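Local coordinates for Arf-GAP domain and FG repeat-containing protein 1 (Homo sapiens, PDB 2OLM), which serves as a cellular cofactor of HIV-1 Rev and is required in acrosome biogenesis, the part modelled being its zinc-bearing Arf-GAP domain, at residues Tyr38-Thr42 against Val43-Val47; Arg63-Ile67 against Ser68-Phe72; Glu76-Phe79 against Leu80-Gly84; Phe115-Glu118 against Lys119-Lys123. All coordinates share one frame; numbering follows the deposited sequence.

Three of the four contacts gather round the small sheet of the Arf-GAP domain. Interaction 1, the most buried, is the hairpin 38-40/45-47, held by backbone bonds and small apolar contacts. Strand 64-66 pairs with its strand 38-40 and leads into interaction 2, a partly buried turn built on hydroxyls, with charged side chains at its outer side. Interaction 3 ends helix 74-82 with an aromatic stack; it meets interaction 1 through Gly44 and Gly84 and interaction 2 through the Lys65-Glu76 salt bridge. Interaction 4, on helix 109-121, lies about 22 Å centre to centre from interaction 3 and touches only interaction 1, through Tyr120 and Val43.

Interaction 1 (Tyr38-Thr42 against Val43-Val47); sequences YVNMT and VGSFV
With chi1 at 176°, Asn40 holds CG trans to its own N, which sets ND2 3.7 Å from Val43 CG2 and brings OD1 back over the turn to accept from Thr42 N at 3.0 Å, an Asx turn. A water joins ND2 to Ser45 OG. In the conformer given here, Val39 runs alongside Phe46, with CG1 against the ring. The backbone O of Asn40 is gripped twice: Gly44 N approaches to 2.7 Å, nearly in line with the carbonyl, while Ser45 N is at 3.1 Å and tilted out of the carbonyl plane. Gly44 and Ser45 thus both face Asn40 in a G1 beta bulge, Gly44 taking a positive phi. Farther along, Tyr38 and Val47 form a hydrogen-bonded antiparallel pair with two 2.9 Å bonds, Tyr38 N to Val47 O and Val47 N to Tyr38 O. Inside the predicted C4 zinc finger, Val47 lies close to the zinc site and touches Asp30. On the Tyr38, Asn40 and Val47 face the hairpin packs on helix 49-55; Val39 reaches Leu80 of helix 74-82, and strand 64-66 pairs with strand 38-40.

Interaction 2 (Arg63-Ile67 against Ser68-Phe72); sequences RVKSI and SMTTF. With SO4 (sulfate ion), chain C.
The chain leaves strand 64-66 at Ser66 and folds back through helical backbone angles at Ile67 and Ser68, so that Met69 and Thr70 come round to Ser66. Thr70 N bonds to Ser66 O at 3.2 Å, approaching from above the carbonyl plane. The same oxygen takes a second bond from Thr70 OG1 at 2.8 Å, this one in the plane and on a lone pair. Ser66 answers with its own hydroxyl: with chi1 at 167°, OG turns toward the following residues and accepts from Met69 N at 3.0 Å, with a weak bond from Ser68 N beside it. A water donates to both Ile67 O and Thr70 O, bridging the turn. Lys65 and Thr70 cross at about a right angle, Lys65 CB lying 3.5 Å from Thr70 OG1. Phe72 tucks in behind, Thr70 CG2 sitting over the centre of one ring face and Lys65 CB 3.9 Å from ring atom CE1. At the outer side the Arg63 guanidinium grips a sulfate edge-on, NH1 to O4 and NH2 to O1, both 2.9 Å, while Lys65 CE lies over one of its faces, toward the rim. Lys65 NZ itself pairs with Glu76 of helix 74-82. Hydroxyls and backbone thus fix the turn, and the sulfate, probably from the crystallisation liquor, suggests that Arg63 can bind an anion here.

Interaction 3 (Glu76-Phe79 against Leu80-Gly84); sequences EIEF and LQKHG
His83 ND1 gives its proton to Phe79 O at 2.8 Å, a bond that lies in the plane of the imidazole with an N-H...O angle of 158°. The bond implies a proton on ND1 and probably holds the ring's rotation. Along the backbone, Leu80 N bonds to Glu76 O at 3.0 Å, Gln81 N to Ile77 O at 2.9 Å and Lys82 N to Glu78 O at 3.1 Å; a weak bond from Lys82 N to Phe79 O accompanies the last. These are the closing i to i+4 bonds of helix 74-82, and the His83 side chain supplies a further donor to Phe79 O as the chain leaves the helix. Gly84 follows with a positive phi, and its N bonds to Gly44 of the 38-47 hairpin.

The same bond brings the two rings together in an offset stack, centroids 4.0 Å apart and planes at 26°. In Phe79 a chi1 of 179° sets CG beside the carbonyl carbon and lays the ring toward the helix end. ND1 of His83 then sits over the centre of the phenyl face, whereas Phe79 CZ lies over the imidazole face, displaced toward its rim. On the outer side Lys82 curls its amino group back over Glu78, NZ 3.9 Å from Glu78 CB, with the carboxylate too far for a salt bridge; Glu78 OE2 bonds instead to Gln74. Ile77 and Leu80 turn to helix 3-20, touching Met15 and Met19 respectively, and Phe79 also packs on Met41.

Interaction 4 (Phe115-Glu118 against Lys119-Lys123); sequences FLQE and KYEKK
The Tyr120 ring meets Leu116 through its CE2, 4.0 Å from Leu116 CD2, the two side chains lying side by side and pointing the same way, and Lys119 CG sits over the centre of one ring face. Farther out, the ring meets His62 edge-to-face, and its hydroxyl bonds to Asp30, which also forms a salt bridge with Lys119 NZ. Lys119 reaches Asp30 by sending CG away from its backbone N (chi1 -175°) and staying extended to the end. Round the helix, on its more exposed flank, Gln117 and Glu121 pass each other at a slant with amide and carboxylate planes 30° apart, Gln117 CG lying 3.7 Å from Glu121 OE1. One water donates to both Gln117 OE1 and Glu121 OE2, and another accepts from Gln117 NE2 and Lys122 NZ, so both ends of the amide are bridged to the next turn; Gln117 OE1 also bonds to Lys113.

In the backbone, Lys119 N and Tyr120 N keep ordinary helical bonds to Phe115 O and Leu116 O. Gln117 O then accepts twice, from Glu121 N at 2.9 Å and from Lys122 N at 2.8 Å, the second straighter at 171°. That i to i+5 bond marks a wider pi-type turn, and Lys123 then takes a positive phi: a widened C-terminal end of helix 109-121, whose inner side packs against helix 49-55 of the Arf-GAP domain.

Interaction 1 (Tyr38-Thr42 against Val43-Val47)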
loop_
_atom_site.group_PDB
_atom_site.type_symbol
_atom_site.label_atom_id
_atom_site.label_comp_id
_atom_site.label_asym_id
_atom_site.label_seq_id
_atom_site.Cartn_x
_atom_site.Cartn_y
_atom_site.Cartn_z
ATOM N N TYR A 38 -4.750 -8.753 -7.542
ATOM C CA TYR A 38 -5.524 -9.524 -6.558
ATOM C C TYR A 38 -4.651 -10.596 -5.932
ATOM O O TYR A 38 -3.657 -11.003 -6.497
ATOM C CB TYR A 38 -6.748 -10.194 -7.212
ATOM C CG TYR A 38 -7.801 -9.145 -7.548
ATOM C CD1 TYR A 38 -8.908 -8.963 -6.739
ATOM C CD2 TYR A 38 -7.630 -8.304 -8.621
ATOM C CE1 TYR A 38 -9.823 -7.975 -6.990
ATOM C CE2 TYR A 38 -8.554 -7.302 -8.887
ATOM C CZ TYR A 38 -9.624 -7.145 -8.064
ATOM O OH TYR A 38 -10.513 -6.093 -8.306
ATOM N N VAL A 39 -5.038 -11.004 -4.737
ATOM C CA VAL A 39 -4.527 -12.266 -4.183
ATOM C C VAL A 39 -5.602 -13.325 -4.293
ATOM O O VAL A 39 -6.797 -13.088 -4.081
ATOM C CB VAL A 39 -4.052 -12.194 -2.730
ATOM C CG1 VAL A 39 -2.723 -11.368 -2.608
ATOM C CG2 VAL A 39 -5.151 -11.668 -1.831
ATOM N N ASN A 40 -5.157 -14.519 -4.692
ATOM C CA ASN A 40 -5.990 -15.693 -4.739
ATOM C C ASN A 40 -5.770 -16.402 -3.426
ATOM O O ASN A 40 -4.759 -17.076 -3.222
ATOM C CB ASN A 40 -5.654 -16.578 -5.911
ATOM C CG ASN A 40 -6.424 -17.846 -5.924
ATOM O OD1 ASN A 40 -7.161 -18.095 -4.992
ATOM N ND2 ASN A 40 -6.268 -18.666 -6.986
ATOM N N MET A 41 -6.692 -16.185 -2.489
ATOM C CA MET A 41 -6.610 -16.755 -1.146
ATOM C C MET A 41 -6.822 -18.250 -1.081
ATOM O O MET A 41 -6.437 -18.880 -0.116
ATOM C CB MET A 41 -7.644 -16.059 -0.215
ATOM C CG MET A 41 -7.218 -14.623 0.210
ATOM S SD MET A 41 -5.609 -14.520 1.033
ATOM C CE MET A 41 -5.755 -15.736 2.241
ATOM N N THR A 42 -7.413 -18.824 -2.108
ATOM C CA THR A 42 -7.588 -20.269 -2.182
ATOM C C THR A 42 -6.269 -20.998 -2.217
ATOM O O THR A 42 -6.111 -22.026 -1.545
ATOM C CB THR A 42 -8.484 -20.634 -3.384
ATOM O OG1 THR A 42 -9.794 -20.082 -3.195
ATOM C CG2 THR A 42 -8.564 -22.153 -3.607
ATOM N N VAL A 43 -5.293 -20.484 -2.992
ATOM C CA VAL A 43 -3.993 -21.108 -3.075
ATOM C C VAL A 43 -2.834 -20.276 -2.541
ATOM O O VAL A 43 -1.734 -20.820 -2.355
ATOM C CB VAL A 43 -3.632 -21.570 -4.487
ATOM C CG1 VAL A 43 -4.692 -22.556 -5.019
ATOM C CG2 VAL A 43 -3.428 -20.402 -5.452
ATOM N N GLY A 44 -3.057 -18.981 -2.259
ATOM C CA GLY A 44 -1.986 -18.122 -1.747
ATOM C C GLY A 44 -1.111 -17.487 -2.803
ATOM O O GLY A 44 0.102 -17.352 -2.601
ATOM N N SER A 45 -1.695 -17.111 -3.929
ATOM C CA SER A 45 -0.965 -16.554 -5.077
ATOM C C SER A 45 -1.365 -15.114 -5.300
ATOM O O SER A 45 -2.347 -14.609 -4.754
ATOM C CB SER A 45 -1.234 -17.352 -6.351
ATOM O OG SER A 45 -2.605 -17.288 -6.647
ATOM N N PHE A 46 -0.588 -14.461 -6.160
ATOM C CA PHE A 46 -0.819 -13.073 -6.597
ATOM C C PHE A 46 -1.122 -13.093 -8.058
ATOM O O PHE A 46 -0.319 -13.604 -8.852
ATOM C CB PHE A 46 0.440 -12.205 -6.294
ATOM C CG PHE A 46 0.731 -12.055 -4.850
ATOM C CD1 PHE A 46 0.348 -10.916 -4.169
ATOM C CD2 PHE A 46 1.346 -13.048 -4.137
ATOM C CE1 PHE A 46 0.577 -10.782 -2.811
ATOM C CE2 PHE A 46 1.576 -12.914 -2.789
ATOM C CZ PHE A 46 1.209 -11.772 -2.128
ATOM N N VAL A 47 -2.303 -12.574 -8.458
ATOM C CA VAL A 47 -2.839 -12.733 -9.817
ATOM C C VAL A 47 -3.365 -11.389 -10.363
ATOM O O VAL A 47 -3.664 -10.485 -9.603
ATOM C CB VAL A 47 -3.983 -13.791 -9.883
ATOM C CG1 VAL A 47 -3.390 -15.161 -9.603
ATOM C CG2 VAL A 47 -5.071 -13.500 -8.819
HETATM O O HOH W 1 -3.893 -18.536 -8.792
#

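Interaction 2 (Arg63-Ile67 against Ser68-Phe72)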
loop_
_atom_site.group_PDB
_atom_site.type_symbol
_atom_site.label_atom_id
_atom_site.label_comp_id
_atom_site.label_asym_id
_atom_site.label_seq_id
_atom_site.Cartn_x
_atom_site.Cartn_y
_atom_site.Cartn_z
ATOM N N ARG A 63 -11.082 -17.815 -4.429
ATOM C CA ARG A 63 -11.417 -16.627 -3.677
ATOM C C ARG A 63 -10.372 -15.575 -3.898
ATOM O O ARG A 63 -9.285 -15.667 -3.369
ATOM C CB ARG A 63 -11.477 -16.983 -2.196
ATOM C CG ARG A 63 -12.072 -15.928 -1.302
ATOM C CD ARG A 63 -13.548 -15.707 -1.523
ATOM N NE ARG A 63 -14.047 -14.818 -0.474
ATOM C CZ ARG A 63 -14.024 -13.500 -0.519
ATOM N NH1 ARG A 63 -13.676 -12.842 -1.612
ATOM N NH2 ARG A 63 -14.412 -12.813 0.526
ATOM N N VAL A 64 -10.709 -14.540 -4.655
ATOM C CA VAL A 64 -9.766 -13.458 -4.964
ATOM C C VAL A 64 -10.156 -12.185 -4.228
ATOM O O VAL A 64 -11.340 -11.853 -4.144
ATOM C CB VAL A 64 -9.658 -13.213 -6.463
ATOM C CG1 VAL A 64 -9.095 -14.467 -7.203
ATOM C CG2 VAL A 64 -11.023 -12.785 -7.058
ATOM N N LYS A 65 -9.150 -11.478 -3.723
ATOM C CA LYS A 65 -9.323 -10.268 -2.969
ATOM C C LYS A 65 -8.357 -9.215 -3.483
ATOM O O LYS A 65 -7.188 -9.478 -3.800
ATOM C CB LYS A 65 -9.057 -10.514 -1.505
ATOM C CG LYS A 65 -10.020 -11.522 -0.888
ATOM C CD LYS A 65 -9.916 -11.560 0.640
ATOM C CE LYS A 65 -10.922 -12.477 1.229
ATOM N NZ LYS A 65 -11.067 -12.230 2.716
ATOM N N SER A 66 -8.848 -7.982 -3.582
ATOM C CA SER A 66 -8.073 -6.858 -4.136
ATOM C C SER A 66 -6.876 -6.533 -3.260
ATOM O O SER A 66 -7.017 -6.384 -2.070
ATOM C CB SER A 66 -8.976 -5.656 -4.215
ATOM O OG SER A 66 -8.205 -4.473 -4.449
ATOM N N ILE A 67 -5.707 -6.429 -3.890
ATOM C CA ILE A 67 -4.504 -6.046 -3.146
ATOM C C ILE A 67 -4.638 -4.682 -2.481
ATOM O O ILE A 67 -4.292 -4.521 -1.305
ATOM C CB ILE A 67 -3.255 -6.113 -4.044
ATOM C CG1 ILE A 67 -2.974 -7.579 -4.445
ATOM C CG2 ILE A 67 -2.037 -5.477 -3.356
ATOM C CD1 ILE A 67 -1.876 -7.754 -5.418
ATOM N N SER A 68 -5.187 -3.739 -3.222
ATOM C CA SER A 68 -5.233 -2.338 -2.738
ATOM C C SER A 68 -6.457 -2.012 -1.897
ATOM O O SER A 68 -6.415 -1.055 -1.112
ATOM C CB SER A 68 -5.182 -1.398 -3.913
ATOM O OG SER A 68 -6.310 -1.566 -4.704
ATOM N N MET A 69 -7.542 -2.786 -2.005
ATOM C CA MET A 69 -8.768 -2.383 -1.363
ATOM C C MET A 69 -9.223 -3.269 -0.210
ATOM O O MET A 69 -10.106 -2.896 0.561
ATOM C CB MET A 69 -9.848 -2.262 -2.442
ATOM C CG MET A 69 -9.321 -1.506 -3.770
ATOM S SD MET A 69 -10.576 -1.007 -4.985
ATOM C CE MET A 69 -11.345 -0.355 -3.707
ATOM N N THR A 70 -8.632 -4.444 -0.057
ATOM C CA THR A 70 -9.061 -5.351 1.018
ATOM C C THR A 70 -8.361 -4.992 2.316
ATOM O O THR A 70 -7.187 -4.637 2.333
ATOM C CB THR A 70 -8.705 -6.811 0.650
ATOM O OG1 THR A 70 -9.262 -7.121 -0.622
ATOM C CG2 THR A 70 -9.192 -7.811 1.677
ATOM N N THR A 71 -9.087 -5.133 3.419
ATOM C CA THR A 71 -8.458 -5.084 4.725
ATOM C C THR A 71 -8.135 -6.526 5.086
ATOM O O THR A 71 -9.011 -7.273 5.547
ATOM C CB THR A 71 -9.362 -4.441 5.762
ATOM O OG1 THR A 71 -9.725 -3.131 5.311
ATOM C CG2 THR A 71 -8.642 -4.326 7.095
ATOM N N PHE A 72 -6.906 -6.946 4.778
ATOM C CA PHE A 72 -6.487 -8.329 5.063
ATOM C C PHE A 72 -6.343 -8.516 6.555
ATOM O O PHE A 72 -5.950 -7.596 7.276
ATOM C CB PHE A 72 -5.172 -8.650 4.370
ATOM C CG PHE A 72 -5.299 -8.773 2.888
ATOM C CD1 PHE A 72 -5.901 -9.878 2.315
ATOM C CD2 PHE A 72 -4.862 -7.771 2.057
ATOM C CE1 PHE A 72 -6.023 -9.974 0.947
ATOM C CE2 PHE A 72 -5.020 -7.854 0.715
ATOM C CZ PHE A 72 -5.590 -8.979 0.142
HETATM S S SO4 C . -13.845 -9.186 -0.536
HETATM O O1 SO4 C . -14.096 -9.982 0.668
HETATM O O2 SO4 C . -12.509 -8.675 -0.521
HETATM O O3 SO4 C . -14.837 -8.087 -0.518
HETATM O O4 SO4 C . -14.061 -10.009 -1.766
HETATM O O HOH W 2 -10.039 -9.877 4.601
HETATM O O HOH W 3 -4.984 -4.086 1.303
#

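Interaction 3 (Glu76-Phe79 against Leu80-Gly84)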
loop_
_atom_site.group_PDB
_atom_site.type_symbol
_atom_site.label_atom_id
_atom_site.label_comp_id
_atom_site.label_asym_id
_atom_site.label_seq_id
_atom_site.Cartn_x
_atom_site.Cartn_y
_atom_site.Cartn_z
ATOM N N GLU A 76 -4.701 -14.004 7.177
ATOM C CA GLU A 76 -4.500 -14.006 5.745
ATOM C C GLU A 76 -3.077 -13.618 5.335
ATOM O O GLU A 76 -2.460 -14.256 4.470
ATOM C CB GLU A 76 -5.513 -13.095 5.084
ATOM C CG GLU A 76 -6.922 -13.626 5.142
ATOM C CD GLU A 76 -7.950 -12.670 4.679
ATOM O OE1 GLU A 76 -7.838 -11.454 4.936
ATOM O OE2 GLU A 76 -8.918 -13.121 4.053
ATOM N N ILE A 77 -2.545 -12.550 5.942
ATOM C CA ILE A 77 -1.187 -12.108 5.659
ATOM C C ILE A 77 -0.176 -13.225 5.950
ATOM O O ILE A 77 0.690 -13.517 5.147
ATOM C CB ILE A 77 -0.858 -10.840 6.458
ATOM C CG1 ILE A 77 -1.724 -9.672 5.959
ATOM C CG2 ILE A 77 0.667 -10.569 6.418
ATOM C CD1 ILE A 77 -1.420 -9.187 4.534
ATOM N N GLU A 78 -0.341 -13.905 7.078
ATOM C CA GLU A 78 0.579 -14.997 7.409
ATOM C C GLU A 78 0.463 -16.184 6.463
ATOM O O GLU A 78 1.468 -16.793 6.103
ATOM C CB GLU A 78 0.400 -15.446 8.839
ATOM C CG GLU A 78 0.826 -14.350 9.835
ATOM C CD GLU A 78 0.734 -14.725 11.266
ATOM O OE1 GLU A 78 0.265 -15.826 11.587
ATOM O OE2 GLU A 78 1.129 -13.893 12.088
ATOM N N PHE A 79 -0.752 -16.488 6.021
ATOM C CA PHE A 79 -0.910 -17.516 5.006
ATOM C C PHE A 79 -0.146 -17.160 3.742
ATOM O O PHE A 79 0.538 -17.960 3.139
ATOM C CB PHE A 79 -2.411 -17.715 4.707
ATOM C CG PHE A 79 -2.674 -18.751 3.658
ATOM C CD1 PHE A 79 -2.580 -20.094 4.000
ATOM C CD2 PHE A 79 -2.939 -18.411 2.338
ATOM C CE1 PHE A 79 -2.805 -21.089 3.069
ATOM C CE2 PHE A 79 -3.152 -19.439 1.391
ATOM C CZ PHE A 79 -3.061 -20.771 1.791
ATOM N N LEU A 80 -0.284 -15.919 3.304
ATOM C CA LEU A 80 0.405 -15.460 2.116
ATOM C C LEU A 80 1.930 -15.506 2.271
ATOM O O LEU A 80 2.636 -15.821 1.339
ATOM C CB LEU A 80 -0.046 -14.041 1.766
ATOM C CG LEU A 80 -1.459 -13.912 1.229
ATOM C CD1 LEU A 80 -1.944 -12.451 1.188
ATOM C CD2 LEU A 80 -1.613 -14.562 -0.139
ATOM N N GLN A 81 2.412 -15.182 3.466
ATOM C CA GLN A 81 3.854 -15.236 3.739
ATOM C C GLN A 81 4.387 -16.645 3.591
ATOM O O GLN A 81 5.522 -16.830 3.174
ATOM C CB GLN A 81 4.151 -14.739 5.140
ATOM C CG GLN A 81 3.985 -13.235 5.241
ATOM C CD GLN A 81 4.297 -12.731 6.622
ATOM O OE1 GLN A 81 4.033 -13.417 7.625
ATOM N NE2 GLN A 81 4.859 -11.528 6.701
ATOM N N LYS A 82 3.569 -17.634 3.948
ATOM C CA LYS A 82 3.958 -19.053 3.831
ATOM C C LYS A 82 3.740 -19.612 2.430
ATOM O O LYS A 82 4.163 -20.742 2.131
ATOM C CB LYS A 82 3.171 -19.887 4.831
ATOM C CG LYS A 82 3.534 -19.579 6.249
ATOM C CD LYS A 82 2.773 -20.492 7.214
ATOM C CE LYS A 82 2.952 -20.051 8.662
ATOM N NZ LYS A 82 1.897 -19.089 9.126
ATOM N N HIS A 83 3.065 -18.844 1.575
ATOM C CA HIS A 83 2.782 -19.239 0.208
ATOM C C HIS A 83 3.404 -18.230 -0.753
ATOM O O HIS A 83 4.634 -18.066 -0.720
ATOM C CB HIS A 83 1.264 -19.490 0.029
ATOM C CG HIS A 83 0.791 -20.656 0.812
ATOM N ND1 HIS A 83 0.539 -20.582 2.161
ATOM C CD2 HIS A 83 0.675 -21.960 0.463
ATOM C CE1 HIS A 83 0.203 -21.791 2.594
ATOM N NE2 HIS A 83 0.301 -22.641 1.588
ATOM N N GLY A 84 2.619 -17.528 -1.571
ATOM C CA GLY A 84 3.191 -16.739 -2.663
ATOM C C GLY A 84 3.524 -17.521 -3.887
ATOM O O GLY A 84 3.416 -18.762 -3.879
#

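Interaction 4 (Phe115-Glu118 against Lys119-Lys123)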
loop_
_atom_site.group_PDB
_atom_site.type_symbol
_atom_site.label_atom_id
_atom_site.label_comp_id
_atom_site.label_asym_id
_atom_site.label_seq_id
_atom_site.Cartn_x
_atom_site.Cartn_y
_atom_site.Cartn_z
ATOM N N PHE A 115 -7.520 -24.271 -19.089
ATOM C CA PHE A 115 -6.149 -24.289 -18.539
ATOM C C PHE A 115 -6.140 -24.265 -17.011
ATOM O O PHE A 115 -5.468 -25.068 -16.371
ATOM C CB PHE A 115 -5.348 -23.136 -19.090
ATOM C CG PHE A 115 -4.003 -22.950 -18.398
ATOM C CD1 PHE A 115 -2.962 -23.850 -18.596
ATOM C CD2 PHE A 115 -3.779 -21.882 -17.568
ATOM C CE1 PHE A 115 -1.746 -23.663 -17.975
ATOM C CE2 PHE A 115 -2.560 -21.716 -16.926
ATOM C CZ PHE A 115 -1.541 -22.619 -17.147
ATOM N N LEU A 116 -6.921 -23.378 -16.415
ATOM C CA LEU A 116 -7.021 -23.293 -14.968
ATOM C C LEU A 116 -7.627 -24.584 -14.379
ATOM O O LEU A 116 -7.215 -25.040 -13.312
ATOM C CB LEU A 116 -7.820 -22.069 -14.545
ATOM C CG LEU A 116 -7.249 -20.735 -14.930
ATOM C CD1 LEU A 116 -8.290 -19.631 -14.578
ATOM C CD2 LEU A 116 -5.971 -20.457 -14.281
ATOM N N GLN A 117 -8.583 -25.196 -15.072
ATOM C CA GLN A 117 -9.071 -26.526 -14.676
ATOM C C GLN A 117 -7.966 -27.572 -14.674
ATOM O O GLN A 117 -7.866 -28.370 -13.746
ATOM C CB GLN A 117 -10.248 -26.982 -15.518
ATOM C CG GLN A 117 -11.495 -26.181 -15.247
ATOM C CD GLN A 117 -12.689 -26.609 -16.069
ATOM O OE1 GLN A 117 -13.815 -26.249 -15.723
ATOM N NE2 GLN A 117 -12.469 -27.353 -17.145
ATOM N N GLU A 118 -7.155 -27.571 -15.737
ATOM C CA GLU A 118 -6.046 -28.530 -15.787
ATOM C C GLU A 118 -5.059 -28.269 -14.684
ATOM O O GLU A 118 -4.541 -29.203 -14.090
ATOM C CB GLU A 118 -5.392 -28.525 -17.166
ATOM C CG GLU A 118 -6.246 -29.287 -18.171
ATOM C CD GLU A 118 -5.541 -29.610 -19.441
ATOM O OE1 GLU A 118 -4.470 -29.006 -19.708
ATOM O OE2 GLU A 118 -6.121 -30.434 -20.185
ATOM N N LYS A 119 -4.849 -27.004 -14.352
ATOM C CA LYS A 119 -3.835 -26.620 -13.360
ATOM C C LYS A 119 -4.265 -27.015 -11.942
ATOM O O LYS A 119 -3.501 -27.611 -11.181
ATOM C CB LYS A 119 -3.536 -25.114 -13.441
ATOM C CG LYS A 119 -2.450 -24.609 -12.564
ATOM C CD LYS A 119 -2.095 -23.162 -12.922
ATOM C CE LYS A 119 -1.039 -22.585 -12.018
ATOM N NZ LYS A 119 -0.628 -21.154 -12.387
ATOM N N TYR A 120 -5.487 -26.619 -11.586
ATOM C CA TYR A 120 -5.942 -26.685 -10.200
ATOM C C TYR A 120 -6.842 -27.861 -9.890
ATOM O O TYR A 120 -6.798 -28.360 -8.781
ATOM C CB TYR A 120 -6.651 -25.369 -9.778
ATOM C CG TYR A 120 -5.718 -24.181 -9.780
ATOM C CD1 TYR A 120 -4.706 -24.048 -8.839
ATOM C CD2 TYR A 120 -5.821 -23.212 -10.747
ATOM C CE1 TYR A 120 -3.830 -22.965 -8.875
ATOM C CE2 TYR A 120 -4.968 -22.138 -10.784
ATOM C CZ TYR A 120 -3.964 -22.023 -9.843
ATOM O OH TYR A 120 -3.065 -20.977 -9.820
ATOM N N GLU A 121 -7.671 -28.269 -10.851
ATOM C CA GLU A 121 -8.664 -29.335 -10.613
ATOM C C GLU A 121 -8.115 -30.697 -11.019
ATOM O O GLU A 121 -8.049 -31.638 -10.202
ATOM C CB GLU A 121 -9.987 -29.027 -11.318
ATOM C CG GLU A 121 -10.607 -27.684 -10.934
ATOM C CD GLU A 121 -11.953 -27.410 -11.547
ATOM O OE1 GLU A 121 -12.426 -28.220 -12.360
ATOM O OE2 GLU A 121 -12.533 -26.373 -11.189
ATOM N N LYS A 122 -7.674 -30.787 -12.275
ATOM C CA LYS A 122 -7.117 -32.040 -12.779
ATOM C C LYS A 122 -5.654 -32.237 -12.363
ATOM O O LYS A 122 -5.163 -33.358 -12.432
ATOM C CB LYS A 122 -7.259 -32.102 -14.276
ATOM C CG LYS A 122 -8.729 -32.011 -14.734
ATOM C CD LYS A 122 -8.862 -31.987 -16.205
ATOM C CE LYS A 122 -10.307 -31.836 -16.635
ATOM N NZ LYS A 122 -10.385 -31.281 -18.017
ATOM N N LYS A 123 -4.973 -31.165 -11.942
ATOM C CA LYS A 123 -3.629 -31.270 -11.392
ATOM C C LYS A 123 -2.638 -31.847 -12.399
ATOM O O LYS A 123 -1.805 -32.704 -12.061
ATOM C CB LYS A 123 -3.674 -32.055 -10.075
ATOM C CG LYS A 123 -4.216 -31.204 -8.988
ATOM C CD LYS A 123 -4.584 -31.985 -7.767
ATOM C CE LYS A 123 -5.067 -31.030 -6.695
ATOM N NZ LYS A 123 -5.593 -31.761 -5.523
HETATM O O HOH W 4 -14.448 -25.523 -12.879
HETATM O O HOH W 5 -9.991 -28.484 -18.635
#